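Local coordinates for protein 6-phospho-alpha-glucosidase (Merdibacter massiliensis, PDB 6VC6) that probably hydrolyses 6-phospho-alpha-glucosides, as a family 4 glycosidase that binds NAD and a manganese ion, at residues A397-A406 with N433-K441. Numbering follows the deposited sequence.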
ATOM      1  N   ALA A 397     -10.402  -5.852  18.035  1.00 32.20           N
ATOM      2  CA  ALA A 397     -11.836  -5.592  17.964  1.00 38.56           C
ATOM      3  C   ALA A 397     -12.494  -6.388  16.848  1.00 34.61           C
ATOM      4  O   ALA A 397     -13.660  -6.781  16.973  1.00 37.14           O
ATOM      5  CB  ALA A 397     -12.088  -4.097  17.769  1.00 31.58           C
ATOM      6  N   TYR A 398     -11.771  -6.632  15.753  1.00 31.85           N
ATOM      7  CA  TYR A 398     -12.322  -7.436  14.668  1.00 38.05           C
ATOM      8  C   TYR A 398     -12.541  -8.877  15.111  1.00 41.17           C
ATOM      9  O   TYR A 398     -13.592  -9.470  14.840  1.00 38.22           O
ATOM     10  CB  TYR A 398     -11.396  -7.385  13.452  1.00 35.63           C
ATOM     11  CG  TYR A 398     -11.644  -8.498  12.458  1.00 36.22           C
ATOM     12  CD1 TYR A 398     -12.709  -8.435  11.570  1.00 41.25           C
ATOM     13  CD2 TYR A 398     -10.817  -9.614  12.413  1.00 38.28           C
ATOM     14  CE1 TYR A 398     -12.944  -9.450  10.662  1.00 39.82           C
ATOM     15  CE2 TYR A 398     -11.044 -10.634  11.510  1.00 37.35           C
ATOM     16  CZ  TYR A 398     -12.108 -10.546  10.636  1.00 41.22           C
ATOM     17  OH  TYR A 398     -12.338 -11.558   9.733  1.00 47.32           O
ATOM     18  N   TYR A 399     -11.558  -9.458  15.800  1.00 34.86           N
ATOM     19  CA  TYR A 399     -11.648 -10.859  16.194  1.00 36.84           C
ATOM     20  C   TYR A 399     -12.573 -11.070  17.385  1.00 37.31           C
ATOM     21  O   TYR A 399     -13.235 -12.109  17.471  1.00 36.76           O
ATOM     22  CB  TYR A 399     -10.255 -11.405  16.516  1.00 39.13           C
ATOM     23  CG  TYR A 399      -9.488 -11.877  15.303  1.00 39.88           C
ATOM     24  CD1 TYR A 399      -9.806 -13.077  14.681  1.00 39.12           C
ATOM     25  CD2 TYR A 399      -8.447 -11.121  14.779  1.00 41.89           C
ATOM     26  CE1 TYR A 399      -9.108 -13.512  13.571  1.00 41.38           C
ATOM     27  CE2 TYR A 399      -7.744 -11.549  13.670  1.00 41.14           C
ATOM     28  CZ  TYR A 399      -8.078 -12.745  13.070  1.00 38.04           C
ATOM     29  OH  TYR A 399      -7.380 -13.172  11.966  1.00 41.86           O
ATOM     30  N   GLU A 400     -12.635 -10.111  18.305  1.00 37.85           N
ATOM     31  CA  GLU A 400     -13.406 -10.262  19.532  1.00 38.94           C
ATOM     32  C   GLU A 400     -14.785  -9.622  19.460  1.00 40.57           C
ATOM     33  O   GLU A 400     -15.557  -9.751  20.415  1.00 42.15           O
ATOM     34  CB  GLU A 400     -12.632  -9.670  20.715  1.00 36.33           C
ATOM     35  CG  GLU A 400     -11.343 -10.404  21.042  1.00 41.21           C
ATOM     36  CD  GLU A 400     -10.534  -9.702  22.114  1.00 49.90           C
ATOM     37  OE1 GLU A 400      -9.287  -9.737  22.038  1.00 53.61           O
ATOM     38  OE2 GLU A 400     -11.144  -9.114  23.031  1.00 62.81           O
ATOM     39  N   HIS A 401     -15.115  -8.948  18.356  1.00 35.63           N
ATOM     40  CA  HIS A 401     -16.368  -8.201  18.239  1.00 42.43           C
ATOM     41  C   HIS A 401     -16.527  -7.228  19.405  1.00 40.79           C
ATOM     42  O   HIS A 401     -17.595  -7.114  20.010  1.00 39.70           O
ATOM     43  CB  HIS A 401     -17.572  -9.142  18.146  1.00 45.19           C
ATOM     44  CG  HIS A 401     -17.542 -10.053  16.960  1.00 46.15           C
ATOM     45  ND1 HIS A 401     -17.267  -9.608  15.684  1.00 53.45           N
ATOM     46  CD2 HIS A 401     -17.757 -11.385  16.854  1.00 52.76           C
ATOM     47  CE1 HIS A 401     -17.313 -10.626  14.845  1.00 50.12           C
ATOM     48  NE2 HIS A 401     -17.608 -11.716  15.529  1.00 50.21           N
ATOM     49  N   SER A 402     -15.447  -6.520  19.724  1.00 36.62           N
ATOM     50  CA  SER A 402     -15.349  -5.725  20.944  1.00 38.78           C
ATOM     51  C   SER A 402     -15.353  -4.242  20.595  1.00 36.96           C
ATOM     52  O   SER A 402     -14.401  -3.737  19.990  1.00 33.43           O
ATOM     53  CB  SER A 402     -14.091  -6.097  21.725  1.00 38.10           C
ATOM     54  OG  SER A 402     -13.940  -5.278  22.870  1.00 39.32           O
ATOM     55  N   TYR A 403     -16.426  -3.548  20.984  1.00 38.40           N
ATOM     56  CA  TYR A 403     -16.435  -2.091  20.902  1.00 38.64           C
ATOM     57  C   TYR A 403     -15.335  -1.495  21.770  1.00 37.35           C
ATOM     58  O   TYR A 403     -14.719  -0.487  21.404  1.00 36.56           O
ATOM     59  CB  TYR A 403     -17.809  -1.558  21.321  1.00 40.59           C
ATOM     60  CG  TYR A 403     -17.947  -0.046  21.317  1.00 37.17           C
ATOM     61  CD1 TYR A 403     -17.532   0.716  22.405  1.00 34.65           C
ATOM     62  CD2 TYR A 403     -18.512   0.615  20.235  1.00 38.46           C
ATOM     63  CE1 TYR A 403     -17.662   2.092  22.405  1.00 37.08           C
ATOM     64  CE2 TYR A 403     -18.648   1.993  20.228  1.00 34.76           C
ATOM     65  CZ  TYR A 403     -18.220   2.725  21.316  1.00 35.17           C
ATOM     66  OH  TYR A 403     -18.353   4.095  21.313  1.00 38.33           O
ATOM     67  N   GLN A 404     -15.073  -2.112  22.926  1.00 34.94           N
ATOM     68  CA  GLN A 404     -14.077  -1.582  23.851  1.00 37.10           C
ATOM     69  C   GLN A 404     -12.681  -1.607  23.242  1.00 39.25           C
ATOM     70  O   GLN A 404     -11.889  -0.681  23.448  1.00 35.29           O
ATOM     71  CB  GLN A 404     -14.111  -2.373  25.159  1.00 40.47           C
ATOM     72  CG  GLN A 404     -13.116  -1.898  26.204  1.00 43.00           C
ATOM     73  CD  GLN A 404     -13.386  -0.479  26.659  1.00 42.24           C
ATOM     74  OE1 GLN A 404     -14.538  -0.067  26.802  1.00 50.85           O
ATOM     75  NE2 GLN A 404     -12.321   0.281  26.889  1.00 41.31           N
ATOM     76  N   LYS A 405     -12.362  -2.661  22.486  1.00 33.91           N
ATOM     77  CA  LYS A 405     -11.060  -2.726  21.831  1.00 37.65           C
ATOM     78  C   LYS A 405     -10.926  -1.644  20.765  1.00 35.70           C
ATOM     79  O   LYS A 405      -9.854  -1.048  20.610  1.00 37.61           O
ATOM     80  CB  LYS A 405     -10.846  -4.111  21.221  1.00 33.14           C
ATOM     81  CG  LYS A 405     -10.421  -5.173  22.220  1.00 39.58           C
ATOM     82  CD  LYS A 405      -9.153  -4.766  22.952  1.00 39.35           C
ATOM     83  CE  LYS A 405      -8.778  -5.787  24.014  1.00 44.50           C
ATOM     84  NZ  LYS A 405      -7.836  -6.813  23.492  1.00 46.43           N
ATOM     85  N   ALA A 406     -12.004  -1.377  20.025  1.00 34.75           N
ATOM     86  CA  ALA A 406     -11.965  -0.325  19.014  1.00 36.49           C
ATOM     87  C   ALA A 406     -11.804   1.048  19.653  1.00 32.93           C
ATOM     88  O   ALA A 406     -11.093   1.908  19.121  1.00 33.08           O
ATOM     89  CB  ALA A 406     -13.226  -0.376  18.154  1.00 33.53           C
ATOM     90  N   ASN A 433     -20.581   2.539   8.321  1.00 43.81           N
ATOM     91  CA  ASN A 433     -19.994   1.255   7.959  1.00 44.16           C
ATOM     92  C   ASN A 433     -20.865   0.081   8.394  1.00 45.11           C
ATOM     93  O   ASN A 433     -20.337  -0.969   8.778  1.00 48.02           O
ATOM     94  CB  ASN A 433     -18.597   1.120   8.566  1.00 39.50           C
ATOM     95  CG  ASN A 433     -17.564   1.966   7.854  1.00 42.73           C
ATOM     96  OD1 ASN A 433     -16.979   1.543   6.858  1.00 38.89           O
ATOM     97  ND2 ASN A 433     -17.325   3.167   8.368  1.00 34.28           N
ATOM     98  N   LYS A 434     -22.189   0.235   8.323  1.00 45.89           N
ATOM     99  CA  LYS A 434     -23.096  -0.703   8.982  1.00 50.01           C
ATOM    100  C   LYS A 434     -22.915  -2.127   8.469  1.00 54.07           C
ATOM    101  O   LYS A 434     -22.792  -3.071   9.258  1.00 66.80           O
ATOM    102  CB  LYS A 434     -24.543  -0.252   8.797  1.00 52.60           C
ATOM    103  CG  LYS A 434     -25.497  -0.844   9.820  1.00 67.15           C
ATOM    104  CD  LYS A 434     -25.736   0.124  10.961  1.00 71.36           C
ATOM    105  CE  LYS A 434     -26.955   0.980  10.677  1.00 73.29           C
ATOM    106  NZ  LYS A 434     -26.876   2.293  11.355  1.00 71.41           N
ATOM    107  N   GLY A 435     -22.903  -2.307   7.152  1.00 40.46           N
ATOM    108  CA  GLY A 435     -22.832  -3.645   6.597  1.00 47.94           C
ATOM    109  C   GLY A 435     -21.459  -4.049   6.101  1.00 52.27           C
ATOM    110  O   GLY A 435     -21.335  -4.996   5.318  1.00 49.42           O
HETATM  111  N   MSE A 436     -20.420  -3.353   6.551  1.00 44.48           N
HETATM  112  CA  MSE A 436     -19.072  -3.599   6.049  1.00 47.96           C
HETATM  113  C   MSE A 436     -18.062  -3.857   7.165  1.00 43.40           C
HETATM  114  O   MSE A 436     -16.945  -4.309   6.910  1.00 42.76           O
HETATM  115  CB  MSE A 436     -18.609  -2.419   5.194  1.00 46.04           C
HETATM  116  CG  MSE A 436     -19.410  -2.233   3.916  1.00 57.55           C
HETATM  117 SE   MSE A 436     -19.335  -0.405   3.239  1.00 65.29          SE
HETATM  118  CE  MSE A 436     -20.595   0.425   4.466  1.00 50.67           C
ATOM    119  N   TRP A 437     -18.455  -3.563   8.391  1.00 41.17           N
ATOM    120  CA  TRP A 437     -17.624  -3.759   9.566  1.00 42.89           C
ATOM    121  C   TRP A 437     -18.004  -5.045  10.281  1.00 39.49           C
ATOM    122  O   TRP A 437     -19.099  -5.579  10.084  1.00 43.29           O
ATOM    123  CB  TRP A 437     -17.783  -2.580  10.533  1.00 39.35           C
ATOM    124  CG  TRP A 437     -16.828  -1.452  10.312  1.00 39.81           C
ATOM    125  CD1 TRP A 437     -16.119  -1.182   9.177  1.00 35.03           C
ATOM    126  CD2 TRP A 437     -16.477  -0.435  11.257  1.00 38.01           C
ATOM    127  NE1 TRP A 437     -15.350  -0.058   9.358  1.00 37.26           N
ATOM    128  CE2 TRP A 437     -15.551   0.419  10.627  1.00 36.00           C
ATOM    129  CE3 TRP A 437     -16.856  -0.164  12.576  1.00 32.65           C
ATOM    130  CZ2 TRP A 437     -15.000   1.524  11.270  1.00 33.38           C
ATOM    131  CZ3 TRP A 437     -16.307   0.932  13.212  1.00 38.08           C
ATOM    132  CH2 TRP A 437     -15.387   1.762  12.560  1.00 36.72           C
ATOM    133  N   PRO A 438     -17.123  -5.579  11.123  1.00 39.17           N
ATOM    134  CA  PRO A 438     -17.561  -6.592  12.084  1.00 39.34           C
ATOM    135  C   PRO A 438     -18.424  -5.948  13.156  1.00 42.33           C
ATOM    136  O   PRO A 438     -18.376  -4.738  13.386  1.00 40.21           O
ATOM    137  CB  PRO A 438     -16.249  -7.126  12.667  1.00 40.16           C
ATOM    138  CG  PRO A 438     -15.298  -5.985  12.525  1.00 39.81           C
ATOM    139  CD  PRO A 438     -15.679  -5.303  11.236  1.00 44.51           C
ATOM    140  N   GLU A 439     -19.240  -6.772  13.805  1.00 41.39           N
ATOM    141  CA  GLU A 439     -20.048  -6.276  14.909  1.00 44.73           C
ATOM    142  C   GLU A 439     -19.144  -5.838  16.053  1.00 43.56           C
ATOM    143  O   GLU A 439     -18.123  -6.471  16.335  1.00 42.53           O
ATOM    144  CB  GLU A 439     -21.027  -7.347  15.387  1.00 50.09           C
ATOM    145  CG  GLU A 439     -22.473  -6.882  15.463  1.00 58.62           C
ATOM    146  CD  GLU A 439     -23.367  -7.888  16.162  1.00 64.06           C
ATOM    147  OE1 GLU A 439     -23.203  -8.085  17.382  1.00 60.80           O
ATOM    148  OE2 GLU A 439     -24.232  -8.490  15.495  1.00 75.19           O
ATOM    149  N   LEU A 440     -19.509  -4.736  16.701  1.00 38.94           N
ATOM    150  CA  LEU A 440     -18.751  -4.189  17.824  1.00 42.02           C
ATOM    151  C   LEU A 440     -19.699  -4.073  19.011  1.00 43.19           C
ATOM    152  O   LEU A 440     -20.498  -3.135  19.088  1.00 55.64           O
ATOM    153  CB  LEU A 440     -18.129  -2.841  17.466  1.00 38.07           C
ATOM    154  CG  LEU A 440     -17.070  -2.846  16.360  1.00 38.91           C
ATOM    155  CD1 LEU A 440     -16.488  -1.454  16.169  1.00 35.83           C
ATOM    156  CD2 LEU A 440     -15.972  -3.853  16.665  1.00 32.46           C
ATOM    157  N   LYS A 441     -19.611  -5.027  19.933  1.00 43.90           N
ATOM    158  CA  LYS A 441     -20.488  -5.051  21.096  1.00 52.03           C
ATOM    159  C   LYS A 441     -19.686  -5.039  22.393  1.00 47.42           C
ATOM    160  O   LYS A 441     -18.473  -4.834  22.380  1.00 46.18           O
ATOM    161  CB  LYS A 441     -21.399  -6.280  21.051  1.00 51.05           C
ATOM    162  CG  LYS A 441     -22.415  -6.255  19.923  1.00 60.31           C
ATOM    163  CD  LYS A 441     -23.158  -4.930  19.882  1.00 68.46           C
ATOM    164  CE  LYS A 441     -24.468  -5.051  19.122  1.00 71.27           C
ATOM    165  NZ  LYS A 441     -25.350  -3.877  19.358  1.00 72.96           N
TER
HETATM  166  O   HOH W   1     -16.823  -4.073  24.109  1.00 40.52           O
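Tyr403 and His401 receive the last residue of the chain, Lys441, through paired backbone bonds at the turn between helices 378-400 and 403-412. In this tight corner between two consecutive helices His401, just past the first helix, turns to positive phi and Ser402 N-caps the second, its OG accepting from Lys405 N. The extended C-terminal tail runs past the corner: Lys441 N donates to His401 O at 2.9 Å, coming from above the carbonyl plane, and Lys441 O accepts a nearly straight bond (165°) from Tyr403 N at 2.8 Å.

Leu440 fills the angle between the helices. One branch, CD2, lies 3.7 Å from Ala397 O and close to Ala397 CB, while Leu440 CB packs against Tyr403 CB at 4.1 Å. Tyr403 CG stands anti to the backbone N (chi1 178°), which carries the ring off to helix 419-432, where its OH bonds to Asp427. Farther up the tail, Pro438 meets the edge of the Tyr398 ring, CG to CD1 at 3.7 Å. Beside it Glu439 O lies at the edge of the His401 imidazole, near its plane, and takes a weak, bent bond from ND1 (3.3 Å). Leu440 CD1, the other branch, ends 4.0 Å from Ala406 CB.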